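Local atomic coordinates of CalS11 (Micromonospora echinospora, PDB entry 3TOS), a protein that probably transfers a methyl group from S-adenosyl-L-methionine to an oxygen atom in calicheamicin biosynthesis and binds the by-product S-adenosyl-L-homocysteine. Residues Q7-F12 and V121-Y126; M74-R79 and A186-D191. All coordinates share one frame; numbering follows the deposited sequence.

Contact 1 of 2, residues Q7-F12 and V121-Y126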
loop_
_atom_site.group_PDB
_atom_site.type_symbol
_atom_site.label_atom_id
_atom_site.label_comp_id
_atom_site.label_asym_id
_atom_site.label_seq_id
_atom_site.Cartn_x
_atom_site.Cartn_y
_atom_site.Cartn_z
ATOM N N GLN B 7 50.360 4.335 13.188
ATOM C CA GLN B 7 48.912 4.462 13.125
ATOM C C GLN B 7 48.395 5.628 13.996
ATOM O O GLN B 7 48.853 5.783 15.126
ATOM C CB GLN B 7 48.308 3.161 13.639
ATOM C CG GLN B 7 46.780 3.166 13.802
ATOM C CD GLN B 7 46.017 3.237 12.467
ATOM O OE1 GLN B 7 45.121 4.117 12.256
ATOM N NE2 GLN B 7 46.331 2.301 11.572
ATOM N N ASP B 8 47.431 6.407 13.500
ATOM C CA ASP B 8 46.784 7.418 14.324
ATOM C C ASP B 8 45.679 6.696 15.079
ATOM O O ASP B 8 44.682 6.241 14.446
ATOM C CB ASP B 8 46.199 8.532 13.437
ATOM C CG ASP B 8 45.439 9.600 14.240
ATOM O OD1 ASP B 8 44.844 10.502 13.595
ATOM O OD2 ASP B 8 45.422 9.542 15.505
ATOM N N LEU B 9 45.854 6.507 16.394
ATOM C CA LEU B 9 44.821 5.769 17.168
ATOM C C LEU B 9 43.496 6.502 17.223
ATOM O O LEU B 9 42.458 5.867 17.431
ATOM C CB LEU B 9 45.282 5.453 18.603
ATOM C CG LEU B 9 46.492 4.528 18.632
ATOM C CD1 LEU B 9 46.893 4.274 20.071
ATOM C CD2 LEU B 9 46.220 3.243 17.947
ATOM N N ARG B 10 43.509 7.818 16.991
ATOM C CA ARG B 10 42.260 8.596 16.996
ATOM C C ARG B 10 41.424 8.312 15.757
ATOM O O ARG B 10 40.254 8.721 15.691
ATOM C CB ARG B 10 42.522 10.106 17.039
ATOM C CG ARG B 10 43.260 10.586 18.311
ATOM C CD ARG B 10 43.709 12.088 18.075
ATOM N NE ARG B 10 44.520 12.180 16.834
ATOM C CZ ARG B 10 44.719 13.285 16.084
ATOM N NH1 ARG B 10 45.455 13.210 14.938
ATOM N NH2 ARG B 10 44.170 14.450 16.444
ATOM N N ALA B 11 41.971 7.552 14.801
ATOM C CA ALA B 11 41.179 7.165 13.623
ATOM C C ALA B 11 40.228 6.005 13.898
ATOM O O ALA B 11 39.389 5.673 13.059
ATOM C CB ALA B 11 42.100 6.802 12.435
ATOM N N PHE B 12 40.436 5.344 15.026
ATOM C CA PHE B 12 39.505 4.318 15.502
ATOM C C PHE B 12 38.414 4.933 16.350
ATOM O O PHE B 12 38.621 5.950 17.056
ATOM C CB PHE B 12 40.238 3.236 16.311
ATOM C CG PHE B 12 41.378 2.570 15.567
ATOM C CD1 PHE B 12 41.187 2.021 14.319
ATOM C CD2 PHE B 12 42.635 2.473 16.149
ATOM C CE1 PHE B 12 42.240 1.386 13.652
ATOM C CE2 PHE B 12 43.697 1.856 15.465
ATOM C CZ PHE B 12 43.481 1.315 14.221
ATOM N N VAL B 121 45.452 -4.612 13.936
ATOM C CA VAL B 121 45.330 -3.237 13.398
ATOM C C VAL B 121 45.382 -2.227 14.570
ATOM O O VAL B 121 46.131 -1.251 14.534
ATOM C CB VAL B 121 43.976 -3.029 12.649
ATOM C CG1 VAL B 121 43.891 -1.637 12.064
ATOM C CG2 VAL B 121 43.829 -4.032 11.582
ATOM N N GLY B 122 44.531 -2.451 15.579
ATOM C CA GLY B 122 44.505 -1.619 16.773
ATOM C C GLY B 122 45.264 -2.248 17.913
ATOM O O GLY B 122 45.801 -3.359 17.761
ATOM N N PRO B 123 45.236 -1.591 19.083
ATOM C CA PRO B 123 46.111 -1.978 20.196
ATOM C C PRO B 123 45.469 -2.981 21.154
ATOM O O PRO B 123 45.992 -3.281 22.241
ATOM C CB PRO B 123 46.378 -0.647 20.905
ATOM C CG PRO B 123 45.088 0.133 20.695
ATOM C CD PRO B 123 44.625 -0.267 19.270
ATOM N N THR B 124 44.306 -3.501 20.788
ATOM C CA THR B 124 43.688 -4.505 21.677
ATOM C C THR B 124 43.545 -5.884 21.063
ATOM O O THR B 124 42.925 -6.785 21.649
ATOM C CB THR B 124 42.333 -4.051 22.265
ATOM O OG1 THR B 124 41.444 -3.748 21.191
ATOM C CG2 THR B 124 42.526 -2.836 23.155
ATOM N N ALA B 125 44.220 -6.095 19.936
ATOM C CA ALA B 125 44.204 -7.412 19.277
ATOM C C ALA B 125 45.340 -8.304 19.804
ATOM O O ALA B 125 46.385 -8.485 19.159
ATOM C CB ALA B 125 44.268 -7.242 17.745
ATOM N N TYR B 126 45.135 -8.861 20.997
ATOM C CA TYR B 126 46.122 -9.748 21.578
ATOM C C TYR B 126 45.425 -10.837 22.383
ATOM O O TYR B 126 44.256 -10.677 22.806
ATOM C CB TYR B 126 47.172 -8.987 22.430
ATOM C CG TYR B 126 46.565 -8.096 23.494
ATOM C CD1 TYR B 126 45.961 -8.653 24.625
ATOM C CD2 TYR B 126 46.553 -6.706 23.366
ATOM C CE1 TYR B 126 45.366 -7.849 25.662
ATOM C CE2 TYR B 126 45.970 -5.903 24.378
ATOM C CZ TYR B 126 45.365 -6.470 25.506
ATOM O OH TYR B 126 44.796 -5.644 26.471
#
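Phe-12 lays the outer part of its ring against Val-121 and Gly-122. Its CZ lies 3.7 Å from Val-121 CG1, and Phe-12 CE2 is 3.8 Å from Gly-122 CA, both approached at a slant. The contact joins two loops, one leading into helix 17-31, the other running between strand 103-107 and helix 136-148. Phe-12 CG stands anti to the carbonyl carbon (chi1 -56°), and this carries the ring out toward 121-126. Of the Val-121 side chain only the CG1 branch touches the ring, while its backbone O lies beside Phe-12 CZ. A branched aliphatic residue suits this place because it offers a methyl to the aromatic carbons. Gly-122 suits its own, since a beta carbon there would sit only 2.8 Å from Pro-123 CD. Nearer the surface, Leu-9 and Pro-123 pass alongside each other, running opposite ways, with Leu-9 CD2 4.1 Å from Pro-123 CD.

The loop that carries Phe-12 is shaped by its own polar groups. Asp-8 OD2 closes an Asx turn by accepting from Arg-10 N at 3.0 Å, from above the carboxylate plane, and also takes Arg-10 NE at 3.1 Å on its syn side, nearly in the guanidinium plane. A short 3-10 turn overlaps it, with Ala-11 N bonded to Asp-8 O and Phe-12 N to Leu-9 O. Asp-8 OD1 in turn reaches Thr-157 of the second subunit, whereas Phe-12 also rests on Lys-222, a glutamate-binding residue, and Val-121 on Pro-224. The chemistry is thus divided: charged and polar groups fold the N-terminal loop and tie it to a neighbouring subunit, and mostly carbon surfaces meet 121-126, which implies a modest apolar contact without the directional demands of a polar one.

Contact 2 of 2, residues M74-R79 and A186-D191. With SAH (S-adenosyl-L-homocysteine), chain O.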
loop_
_atom_site.group_PDB
_atom_site.type_symbol
_atom_site.label_atom_id
_atom_site.label_comp_id
_atom_site.label_asym_id
_atom_site.label_seq_id
_atom_site.Cartn_x
_atom_site.Cartn_y
_atom_site.Cartn_z
HETATM N N MSE B 74 21.757 -17.579 18.322
HETATM C CA MSE B 74 23.154 -17.826 18.705
HETATM C C MSE B 74 23.944 -16.543 18.748
HETATM O O MSE B 74 23.803 -15.718 17.832
HETATM C CB MSE B 74 23.821 -18.786 17.709
HETATM C CG MSE B 74 23.198 -20.178 17.752
HETATM SE SE MSE B 74 24.256 -21.305 16.559
HETATM C CE MSE B 74 23.495 -22.936 17.197
ATOM N N GLU B 75 24.771 -16.349 19.798
ATOM C CA GLU B 75 25.725 -15.230 19.827
ATOM C C GLU B 75 27.094 -15.837 19.888
ATOM O O GLU B 75 27.342 -16.697 20.722
ATOM C CB GLU B 75 25.520 -14.271 21.012
ATOM C CG GLU B 75 26.575 -13.121 20.876
ATOM C CD GLU B 75 26.435 -12.056 21.929
ATOM O OE1 GLU B 75 26.197 -12.404 23.125
ATOM O OE2 GLU B 75 26.598 -10.888 21.572
ATOM N N PHE B 76 27.961 -15.438 18.965
ATOM C CA PHE B 76 29.355 -15.863 18.990
ATOM C C PHE B 76 30.147 -14.660 19.518
ATOM O O PHE B 76 30.350 -13.646 18.814
ATOM C CB PHE B 76 29.802 -16.249 17.585
ATOM C CG PHE B 76 28.808 -17.158 16.897
ATOM C CD1 PHE B 76 28.614 -18.470 17.337
ATOM C CD2 PHE B 76 28.041 -16.672 15.823
ATOM C CE1 PHE B 76 27.632 -19.307 16.689
ATOM C CE2 PHE B 76 27.046 -17.462 15.225
ATOM C CZ PHE B 76 26.877 -18.815 15.649
ATOM N N GLY B 77 30.583 -14.772 20.771
ATOM C CA GLY B 77 31.310 -13.658 21.438
ATOM C C GLY B 77 30.342 -13.047 22.436
ATOM O O GLY B 77 29.548 -12.164 22.085
ATOM N N VAL B 78 30.425 -13.501 23.694
ATOM C CA VAL B 78 29.432 -13.169 24.726
ATOM C C VAL B 78 30.002 -12.180 25.723
ATOM O O VAL B 78 29.276 -11.306 26.175
ATOM C CB VAL B 78 29.081 -14.488 25.469
ATOM C CG1 VAL B 78 28.170 -14.273 26.687
ATOM C CG2 VAL B 78 28.343 -15.426 24.454
ATOM N N ARG B 79 31.270 -12.315 26.096
ATOM C CA ARG B 79 31.874 -11.488 27.170
ATOM C C ARG B 79 31.072 -11.558 28.471
ATOM O O ARG B 79 30.913 -12.676 28.994
ATOM C CB ARG B 79 32.146 -10.029 26.730
ATOM C CG ARG B 79 33.278 -9.342 27.569
ATOM C CD ARG B 79 33.344 -7.891 27.170
ATOM N NE ARG B 79 34.317 -7.168 27.973
ATOM C CZ ARG B 79 34.606 -5.863 27.842
ATOM N NH1 ARG B 79 33.948 -5.097 26.996
ATOM N NH2 ARG B 79 35.510 -5.273 28.649
ATOM N N ALA B 186 21.811 -15.354 14.011
ATOM C CA ALA B 186 23.224 -15.654 14.293
ATOM C C ALA B 186 23.914 -14.317 14.453
ATOM O O ALA B 186 23.999 -13.530 13.475
ATOM C CB ALA B 186 23.856 -16.427 13.155
ATOM N N TYR B 187 24.307 -13.997 15.710
ATOM C CA TYR B 187 24.942 -12.715 16.028
ATOM C C TYR B 187 26.449 -12.880 16.154
ATOM O O TYR B 187 26.953 -13.444 17.127
ATOM C CB TYR B 187 24.307 -12.092 17.299
ATOM C CG TYR B 187 24.654 -10.616 17.355
ATOM C CD1 TYR B 187 25.842 -10.165 17.965
ATOM C CD2 TYR B 187 23.831 -9.658 16.753
ATOM C CE1 TYR B 187 26.206 -8.818 17.918
ATOM C CE2 TYR B 187 24.166 -8.313 16.729
ATOM C CZ TYR B 187 25.348 -7.905 17.298
ATOM O OH TYR B 187 25.682 -6.558 17.259
ATOM N N PHE B 188 27.184 -12.368 15.174
ATOM C CA PHE B 188 28.642 -12.467 15.204
ATOM C C PHE B 188 29.277 -11.299 15.924
ATOM O O PHE B 188 29.230 -10.148 15.450
ATOM C CB PHE B 188 29.161 -12.488 13.749
ATOM C CG PHE B 188 28.969 -13.820 13.097
ATOM C CD1 PHE B 188 27.724 -14.184 12.541
ATOM C CD2 PHE B 188 30.022 -14.695 13.019
ATOM C CE1 PHE B 188 27.538 -15.452 11.936
ATOM C CE2 PHE B 188 29.870 -15.932 12.420
ATOM C CZ PHE B 188 28.604 -16.331 11.840
ATOM N N ASP B 189 29.930 -11.596 17.021
ATOM C CA ASP B 189 30.639 -10.577 17.793
ATOM C C ASP B 189 31.962 -11.115 18.332
ATOM O O ASP B 189 32.340 -10.887 19.505
ATOM C CB ASP B 189 29.779 -10.065 18.962
ATOM C CG ASP B 189 30.247 -8.720 19.489
ATOM O OD1 ASP B 189 31.189 -8.154 18.918
ATOM O OD2 ASP B 189 29.651 -8.235 20.485
ATOM N N LEU B 190 32.708 -11.797 17.457
ATOM C CA LEU B 190 34.010 -12.358 17.852
ATOM C C LEU B 190 35.150 -11.452 17.503
ATOM O O LEU B 190 36.277 -11.688 17.995
ATOM C CB LEU B 190 34.265 -13.689 17.100
ATOM C CG LEU B 190 33.215 -14.794 17.252
ATOM C CD1 LEU B 190 33.323 -15.726 16.031
ATOM C CD2 LEU B 190 33.550 -15.587 18.524
ATOM N N ASP B 191 34.902 -10.467 16.626
ATOM C CA ASP B 191 35.947 -9.500 16.143
ATOM C C ASP B 191 36.960 -10.059 15.153
ATOM O O ASP B 191 37.345 -9.373 14.228
ATOM C CB ASP B 191 36.687 -8.792 17.305
ATOM C CG ASP B 191 35.731 -8.008 18.179
ATOM O OD1 ASP B 191 34.906 -7.243 17.610
ATOM O OD2 ASP B 191 35.753 -8.172 19.434
HETATM N N SAH O . 28.804 -9.514 22.759
HETATM C CA SAH O . 29.606 -8.904 23.868
HETATM C CB SAH O . 31.002 -8.488 23.435
HETATM C CG SAH O . 31.872 -9.696 23.030
HETATM S SD SAH O . 33.589 -9.221 23.027
HETATM C C SAH O . 28.834 -7.669 24.328
HETATM O O SAH O . 29.265 -6.971 25.297
HETATM O OXT SAH O . 27.727 -7.392 23.850
HETATM C "C5'" SAH O . 34.346 -10.449 21.951
HETATM C "C4'" SAH O . 34.271 -11.914 22.501
HETATM O "O4'" SAH O . 34.633 -12.817 21.447
HETATM C "C3'" SAH O . 35.316 -12.099 23.612
HETATM O "O3'" SAH O . 34.663 -12.422 24.865
HETATM C "C2'" SAH O . 36.195 -13.211 23.065
HETATM O "O2'" SAH O . 36.695 -14.137 24.052
HETATM C "C1'" SAH O . 35.249 -13.912 22.062
HETATM N N9 SAH O . 35.993 -14.675 21.031
HETATM C C8 SAH O . 36.832 -14.193 20.075
HETATM N N7 SAH O . 37.328 -15.272 19.417
HETATM C C5 SAH O . 36.833 -16.409 19.947
HETATM C C6 SAH O . 36.990 -17.841 19.667
HETATM N N6 SAH O . 37.857 -18.256 18.714
HETATM N N1 SAH O . 36.266 -18.691 20.437
HETATM C C2 SAH O . 35.410 -18.251 21.407
HETATM N N3 SAH O . 35.266 -16.956 21.767
HETATM C C4 SAH O . 35.929 -16.023 20.996
#
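The amino N of S-adenosyl-L-homocysteine is gripped by Asp-189 OD2 at 2.7 Å and Gly-77 O at 2.8 Å, with Glu-75 OE2 2.9 Å from the same atom. All three oxygens stand at the carboxyl ends of two parallel strands of a Rossmann-like methyltransferase sheet, ordered 3-2-1-4-5-7-6; the cofactor cleft opens here, between strands 1 and 4, where the chain's path across the sheet switches direction. Glu-75 reaches the amine with CG anti to the backbone N (chi1 -178°) and an extended chain, and its OE2 is hydrogen-bonded to His-83 ND1. The amine, if positively charged, would probably ease the closeness of Glu-75 OE2 and Asp-189 OD2, 4.2 Å apart.

The strands are joined by Tyr-187 N to Met-74 O, Phe-76 N to Tyr-187 O and, more bent at 143°, Asp-189 N to Phe-76 O. Past the last pair, Gly-77 must be glycine: a beta carbon would fall 2.0 Å from Asp-189 O.

On the sheet face facing helix 193-203, Phe-76 turns its edge to the face of Phe-188, the planes 51° apart and Phe-76 CD2 over the centre of the Phe-188 ring, while Ala-186 CB sits small at the Phe-76 edge. With an alanine in place of Phe-188, that aromatic face would be gone, and the Phe-76 ring would probably border a gap and be freer to turn. Leu-190 bridges Phe-76 and the ligand: its CG packs on Phe-76 CB, and Leu-190 CD2 lies 3.5 Å from C4 of the adenine.

Overall arrangement
Contact 2 lies at the core, about 4 Å from the centre of the chain, and contact 1 near the surface, about 21 Å from it. Their own centres are 21 Å apart, their nearest atoms about 7 Å, and they do not touch. Along the chain their segments alternate, so 74-79 falls between the two loops of contact 1 and 121-126 between the two strands of contact 2. The bound glutamate relates them: its nearest approach to the Asp-189 side chain is about 4 Å and to that of Phe-12 about 7 Å. Contact 2 supplies part of the S-adenosyl-L-homocysteine site and, through Asp-189, part of the glutamate pocket, whereas contact 1 lies near that pocket, where Phe-12 touches Lys-222.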